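Local coordinates for protein Nrps/pks (Streptomyces albus, PDB 4OPE) that probably catalyses the decarboxylative condensation that lengthens the growing chain, as a ketosynthase domain of the AT-less type I polyketide synthase making oxazolomycin, at residues E39-E43 / D44-H48; P209-Y212 / L213-K217; R381-P384 / H385-L388. One frame throughout, in Å; residues are numbered along the deposited sequence.

Interaction 1 (E39-E43 / D44-H48); sequences EEVPE and DRWDH
Asp-44 begins the return of the chain toward Pro-42 and Val-41, the two residues of 39-43 whose side chains carry this contact. Its carboxylate lies on the same flank as the proline ring, with OD1 3.4 Å from Pro-42 CB. Next, Arg-45 closes a beta turn: its backbone N donates to Pro-42 O at 3.2 Å, a fairly straight bond (161° at the hydrogen) that reaches the oxygen from above the carbonyl plane. The turn sets the Arg-45 side chain beside the proline ring, the two pointing the same way, with CG 3.9 Å from Pro-42 CB. Beyond CG the chain bends at chi2 (-66°) and carries the guanidinium away, where NH1 forms a salt bridge with Glu-241 and also bonds Leu-70 O. At Trp-46 the contact becomes aromatic. The indole, buried, receives Val-41 CG1 over one face, 3.9 Å from the centroid of the five-membered ring, in a CH-pi contact. Its edge is used differently: NE1 donates to His-48 ND1 at 3.0 Å, the bond lying in the plane of both rings. His-48 then takes the other methyl of the valine, CG2 standing over one imidazole face 4.0 Å from the ring centroid. With CG1 anti to the backbone N (chi1 -177°), Val-41 points one methyl to each ring and so straddles the bonded pair. The stretch follows strand 39-40 of a small two-stranded antiparallel sheet, and His-48 NE2 bonds Ala-64 O on the segment leading into the partner strand 66-67. Because ND1 accepts from the indole while NE2 faces a carbonyl oxygen, the imidazole is probably neutral with its proton on NE2, and bonds at both nitrogens would hold its rotation beneath an aliphatic lid.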
# COMPACT_ATOMS: atom_id res chain seq x y z
N GLU A 39 -18.63 9.37 21.20
CA GLU A 39 -19.92 10.08 21.12
C GLU A 39 -20.84 9.40 20.10
O GLU A 39 -20.42 8.59 19.29
CB GLU A 39 -19.74 11.55 20.69
CG GLU A 39 -19.07 12.49 21.67
CD GLU A 39 -19.90 12.79 22.91
OE1 GLU A 39 -19.35 13.45 23.84
OE2 GLU A 39 -21.08 12.35 22.97
N GLU A 40 -22.13 9.73 20.19
CA GLU A 40 -23.11 9.30 19.23
C GLU A 40 -22.83 9.92 17.90
O GLU A 40 -22.25 10.99 17.85
CB GLU A 40 -24.52 9.69 19.66
CG GLU A 40 -25.04 8.78 20.77
CD GLU A 40 -26.52 8.98 21.10
OE1 GLU A 40 -27.27 9.55 20.24
OE2 GLU A 40 -26.92 8.55 22.23
N VAL A 41 -23.24 9.25 16.82
CA VAL A 41 -23.14 9.82 15.49
C VAL A 41 -23.65 11.27 15.43
O VAL A 41 -24.76 11.57 15.84
CB VAL A 41 -23.89 9.02 14.42
CG1 VAL A 41 -23.63 9.67 13.08
CG2 VAL A 41 -23.43 7.56 14.37
N PRO A 42 -22.80 12.17 14.95
CA PRO A 42 -23.25 13.54 14.90
C PRO A 42 -24.35 13.75 13.86
O PRO A 42 -24.29 13.17 12.81
CB PRO A 42 -21.99 14.31 14.51
CG PRO A 42 -20.88 13.47 14.99
CD PRO A 42 -21.34 12.05 14.90
N GLU A 43 -25.31 14.60 14.18
CA GLU A 43 -26.35 15.01 13.24
C GLU A 43 -25.76 15.49 11.93
O GLU A 43 -26.23 15.11 10.89
CB GLU A 43 -27.16 16.14 13.82
CG GLU A 43 -28.16 15.68 14.85
CD GLU A 43 -29.09 16.79 15.32
OE1 GLU A 43 -29.61 17.57 14.46
OE2 GLU A 43 -29.28 16.88 16.56
N ASP A 44 -24.71 16.30 11.97
CA ASP A 44 -24.19 16.88 10.73
C ASP A 44 -23.44 15.91 9.79
O ASP A 44 -23.03 16.32 8.69
CB ASP A 44 -23.40 18.18 10.97
CG ASP A 44 -22.19 18.00 11.84
OD1 ASP A 44 -21.94 16.91 12.38
OD2 ASP A 44 -21.48 19.01 11.99
N ARG A 45 -23.31 14.64 10.19
CA ARG A 45 -22.71 13.63 9.34
C ARG A 45 -23.77 12.87 8.59
O ARG A 45 -23.72 12.75 7.38
CB ARG A 45 -21.90 12.62 10.16
CG ARG A 45 -20.79 13.19 10.99
CD ARG A 45 -19.68 13.77 10.15
NE ARG A 45 -18.52 13.94 11.02
CZ ARG A 45 -17.42 13.19 11.00
NH1 ARG A 45 -16.46 13.46 11.87
NH2 ARG A 45 -17.28 12.19 10.13
N TRP A 46 -24.70 12.29 9.34
CA TRP A 46 -25.83 11.61 8.74
C TRP A 46 -26.86 11.36 9.82
O TRP A 46 -26.56 11.47 11.02
CB TRP A 46 -25.44 10.31 8.01
CG TRP A 46 -24.93 9.21 8.89
CD1 TRP A 46 -25.67 8.40 9.68
CD2 TRP A 46 -23.58 8.79 9.04
NE1 TRP A 46 -24.86 7.50 10.34
CE2 TRP A 46 -23.57 7.71 9.95
CE3 TRP A 46 -22.37 9.21 8.48
CZ2 TRP A 46 -22.40 7.05 10.33
CZ3 TRP A 46 -21.22 8.54 8.84
CH2 TRP A 46 -21.24 7.49 9.77
N ASP A 47 -28.08 11.06 9.36
CA ASP A 47 -29.21 10.80 10.20
C ASP A 47 -29.12 9.32 10.51
O ASP A 47 -29.41 8.47 9.66
CB ASP A 47 -30.50 11.15 9.45
CG ASP A 47 -31.79 10.78 10.22
OD1 ASP A 47 -31.74 10.49 11.44
OD2 ASP A 47 -32.87 10.79 9.57
N HIS A 48 -28.67 9.02 11.71
CA HIS A 48 -28.50 7.64 12.09
C HIS A 48 -29.84 6.95 12.38
O HIS A 48 -29.91 5.72 12.37
CB HIS A 48 -27.55 7.51 13.27
CG HIS A 48 -26.90 6.17 13.35
ND1 HIS A 48 -26.08 5.69 12.36
CD2 HIS A 48 -26.97 5.19 14.28
CE1 HIS A 48 -25.66 4.48 12.68
NE2 HIS A 48 -26.18 4.15 13.85

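Interaction 2 (P209-Y212 / L213-K217); sequences PLKY and LQLAK
Gln-214 and Leu-210, one helical turn apart, supply the side-chain contact most easily traced in this short helix, 210-217. From CB, the glutamine starts close to the backbone of the preceding turn, 3.7 Å from Leu-210 O. The chain then runs on extended past CG (chi2 166°), and the carboxamide arrives beside the leucine, with the two side chains crossing obliquely. There CD approaches Leu-210 CD1, OE1 comes to 3.6 Å from the same methyl, and NE2 ends farther from it, at 4.2 Å. The amide thus lies against a hydrocarbon, held here by packing. Underneath, Gln-214 N donates to Leu-210 O at 2.9 Å, nearly in line with the carbonyl. The same i to i+4 pattern links Leu-215 N to Lys-211 O, also at 2.9 Å, and Ala-216 N to Tyr-212 O at 3.0 Å. On a different flank, Lys-211 and Leu-215 lie side by side, Lys-211 CG meeting Leu-215 CD1 at 3.9 Å. The lysine amine continues to a salt bridge with Glu-353 and a bond to Ser-206 OG, while Tyr-212 OH bonds Trp-66 O. Helix 210-217 follows strand 197-204 of the large mixed sheet and precedes strand 242-250. One side of it meets the second subunit, where Leu-210 packs on Ala-147, Leu-213 on Ala-140 and Gln-214 on Thr-148 of that other chain. Elsewhere its own chain packs against it: Tyr-212 reaches strand 66-67, and Leu-215 rests on Tyr-237.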
# COMPACT_ATOMS: atom_id res chain seq x y z
N PRO A 209 -22.37 6.37 6.21
CA PRO A 209 -23.08 5.41 7.06
C PRO A 209 -22.99 3.94 6.64
O PRO A 209 -23.23 3.07 7.45
CB PRO A 209 -24.54 5.89 6.97
CG PRO A 209 -24.63 6.71 5.72
CD PRO A 209 -23.30 7.38 5.64
N LEU A 210 -22.70 3.66 5.39
CA LEU A 210 -22.47 2.29 4.89
C LEU A 210 -21.55 1.50 5.78
O LEU A 210 -21.83 0.35 6.08
CB LEU A 210 -21.92 2.36 3.48
CG LEU A 210 -21.81 1.19 2.47
CD1 LEU A 210 -20.67 0.25 2.78
CD2 LEU A 210 -23.11 0.44 2.37
N LYS A 211 -20.44 2.11 6.25
CA LYS A 211 -19.48 1.41 7.12
C LYS A 211 -20.16 0.82 8.37
O LYS A 211 -19.81 -0.26 8.84
CB LYS A 211 -18.36 2.33 7.59
CG LYS A 211 -17.35 1.59 8.50
CD LYS A 211 -16.03 2.30 8.70
CE LYS A 211 -16.13 3.42 9.72
NZ LYS A 211 -14.95 4.33 9.67
N TYR A 212 -21.11 1.56 8.91
CA TYR A 212 -21.77 1.13 10.13
C TYR A 212 -22.69 -0.04 9.83
O TYR A 212 -22.82 -0.90 10.66
CB TYR A 212 -22.49 2.30 10.82
CG TYR A 212 -21.58 3.09 11.77
CD1 TYR A 212 -20.55 3.94 11.30
CD2 TYR A 212 -21.72 2.96 13.11
CE1 TYR A 212 -19.73 4.63 12.19
CE2 TYR A 212 -20.90 3.63 14.01
CZ TYR A 212 -19.91 4.47 13.56
OH TYR A 212 -19.16 5.11 14.53
N LEU A 213 -23.27 -0.11 8.63
CA LEU A 213 -24.04 -1.31 8.25
C LEU A 213 -23.18 -2.53 7.99
O LEU A 213 -23.45 -3.61 8.50
CB LEU A 213 -24.96 -1.05 7.05
CG LEU A 213 -26.05 -0.06 7.41
CD1 LEU A 213 -26.79 0.26 6.16
CD2 LEU A 213 -27.03 -0.58 8.45
N GLN A 214 -22.15 -2.36 7.19
CA GLN A 214 -21.16 -3.42 6.97
C GLN A 214 -20.65 -3.97 8.32
O GLN A 214 -20.60 -5.17 8.54
CB GLN A 214 -20.02 -2.82 6.18
CG GLN A 214 -19.50 -3.60 5.01
CD GLN A 214 -18.61 -2.76 4.10
OE1 GLN A 214 -18.12 -1.65 4.47
NE2 GLN A 214 -18.39 -3.27 2.89
N LEU A 215 -20.28 -3.10 9.25
CA LEU A 215 -19.73 -3.60 10.49
C LEU A 215 -20.85 -4.24 11.36
O LEU A 215 -20.60 -5.22 12.06
CB LEU A 215 -18.95 -2.50 11.25
CG LEU A 215 -17.61 -1.99 10.68
CD1 LEU A 215 -17.04 -0.87 11.55
CD2 LEU A 215 -16.54 -3.05 10.46
N ALA A 216 -22.06 -3.69 11.33
CA ALA A 216 -23.13 -4.28 12.15
C ALA A 216 -23.46 -5.67 11.65
O ALA A 216 -23.54 -6.60 12.41
CB ALA A 216 -24.37 -3.42 12.16
N LYS A 217 -23.57 -5.81 10.34
CA LYS A 217 -23.81 -7.10 9.74
C LYS A 217 -22.82 -8.18 10.20
O LYS A 217 -23.22 -9.31 10.45
CB LYS A 217 -23.81 -6.98 8.22
CG LYS A 217 -24.40 -8.20 7.53
CD LYS A 217 -23.68 -8.53 6.22
CE LYS A 217 -23.93 -9.98 5.78
NZ LYS A 217 -25.41 -10.25 5.75

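Interaction 3 (R381-P384 / H385-L388); sequences RLNP and HLDL
Asn-383 to Leu-386 form a type I beta turn with Pro-384 and His-385 at its corners, in the loop between strands 372-373 and 393-395. The asparagine side chain supplies a hydrogen bond within it: OD1 accepts from His-385 N at 2.7 Å, the donor tilted 18° from the carbonyl plane, which makes an Asx turn spanning the proline. CG standing anti to the backbone N (chi1 178°) brings the carboxamide back over the corner. Leu-386 crosses the asparagine at about a right angle, its CG 3.7 Å from Asn-383 CB, so the aliphatic part of one side chain packs on the stem of the other. At the corners themselves, the side chains of Pro-384 and His-385 run alongside each other, and Pro-384 CG sits over the centre of the imidazole, 4.1 Å from its centroid, in a CH-pi contact. Flanking the turn, Leu-382 CD1 meets Leu-388 CD1 at 3.9 Å. Two waters fill out the polar scheme. One accepts a hydrogen bond from Asn-383 ND2 at 3.2 Å and lies weakly against His-385 ND1; the other donates to Asn-383 O at 2.9 Å and receives a weak bond from Leu-388 N. Replacing Asn-383 with an alanine would probably leave His-385 N without its side-chain acceptor and the corner less firmly fixed. Leu-386 and Leu-388 also rest on Ile-323 of helix 318-329, and Leu-388 on Phe-393 of strand 393-395, while His-385 is exposed. The chemistry therefore divides by side: the amide grips His-385 N and two waters, each with one weak bond, bridge polar atoms, whereas the leucines pack the loop against helix and sheet through apolar contacts.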
# COMPACT_ATOMS: atom_id res chain seq x y z
N ARG A 381 -13.11 -3.71 36.02
CA ARG A 381 -12.98 -5.16 36.24
C ARG A 381 -12.34 -5.74 35.00
O ARG A 381 -12.72 -5.45 33.88
CB ARG A 381 -14.32 -5.82 36.48
CG ARG A 381 -15.15 -5.17 37.57
CD ARG A 381 -16.56 -5.72 37.69
NE ARG A 381 -16.65 -7.19 37.75
CZ ARG A 381 -16.16 -7.94 38.74
NH1 ARG A 381 -15.53 -7.38 39.76
NH2 ARG A 381 -16.31 -9.26 38.72
N LEU A 382 -11.34 -6.57 35.20
CA LEU A 382 -10.65 -7.16 34.09
C LEU A 382 -11.47 -8.20 33.43
O LEU A 382 -12.35 -8.78 34.03
CB LEU A 382 -9.40 -7.85 34.55
CG LEU A 382 -8.22 -6.98 34.95
CD1 LEU A 382 -7.07 -7.94 35.13
CD2 LEU A 382 -7.89 -5.89 33.93
N ASN A 383 -11.14 -8.46 32.19
CA ASN A 383 -11.63 -9.63 31.53
C ASN A 383 -11.07 -10.80 32.29
O ASN A 383 -9.86 -10.94 32.37
CB ASN A 383 -11.13 -9.65 30.11
CG ASN A 383 -11.56 -10.86 29.35
OD1 ASN A 383 -11.74 -11.91 29.91
ND2 ASN A 383 -11.67 -10.71 28.04
N PRO A 384 -11.95 -11.64 32.85
CA PRO A 384 -11.51 -12.76 33.68
C PRO A 384 -10.94 -13.90 32.90
O PRO A 384 -10.33 -14.76 33.52
CB PRO A 384 -12.79 -13.20 34.37
CG PRO A 384 -13.85 -12.85 33.42
CD PRO A 384 -13.40 -11.61 32.70
N HIS A 385 -11.13 -13.94 31.58
CA HIS A 385 -10.59 -15.05 30.77
C HIS A 385 -9.17 -14.82 30.23
O HIS A 385 -8.71 -15.60 29.40
CB HIS A 385 -11.49 -15.34 29.58
CG HIS A 385 -12.93 -15.42 29.95
ND1 HIS A 385 -13.89 -14.57 29.43
CD2 HIS A 385 -13.58 -16.24 30.80
CE1 HIS A 385 -15.07 -14.85 29.96
NE2 HIS A 385 -14.90 -15.85 30.80
N LEU A 386 -8.49 -13.76 30.65
CA LEU A 386 -7.12 -13.48 30.15
C LEU A 386 -6.07 -14.14 31.00
O LEU A 386 -4.98 -14.48 30.49
CB LEU A 386 -6.80 -12.01 30.21
CG LEU A 386 -7.76 -11.03 29.57
CD1 LEU A 386 -7.36 -9.64 30.01
CD2 LEU A 386 -7.74 -11.19 28.06
N ASP A 387 -6.38 -14.22 32.30
CA ASP A 387 -5.47 -14.74 33.32
C ASP A 387 -4.16 -13.95 33.38
O ASP A 387 -3.08 -14.54 33.46
CB ASP A 387 -5.20 -16.24 33.07
CG ASP A 387 -4.64 -16.95 34.30
OD1 ASP A 387 -5.01 -16.59 35.45
OD2 ASP A 387 -3.81 -17.88 34.10
N LEU A 388 -4.28 -12.63 33.36
CA LEU A 388 -3.11 -11.73 33.35
C LEU A 388 -2.09 -11.97 34.43
O LEU A 388 -0.89 -11.75 34.23
CB LEU A 388 -3.57 -10.30 33.51
CG LEU A 388 -3.89 -9.56 32.22
CD1 LEU A 388 -4.17 -8.11 32.58
CD2 LEU A 388 -2.77 -9.66 31.21
O HOH W 1 -12.75 -13.29 26.51
O HOH W 2 -7.59 -11.90 33.83

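Interactions 1 and 2 are neighbours, their centres 14 Å apart, and they touch: Trp-46 of interaction 1 packs on both Pro-209 and Tyr-212, while His-48 meets Tyr-212. Interaction 3 stands apart, its nearest atoms about 20 Å from interaction 1 and about 19 Å from interaction 2. Interaction 2 is buried and, alone of the three, faces the second subunit; its order comes from regular helix bonds. The other two are partly buried and built round turns, one following a short strand, but they differ in what fills them. In 39-48 aromatic rings face inward under a valine, whereas in 381-388 the histidine is exposed, waters take part, and leucines face the protein.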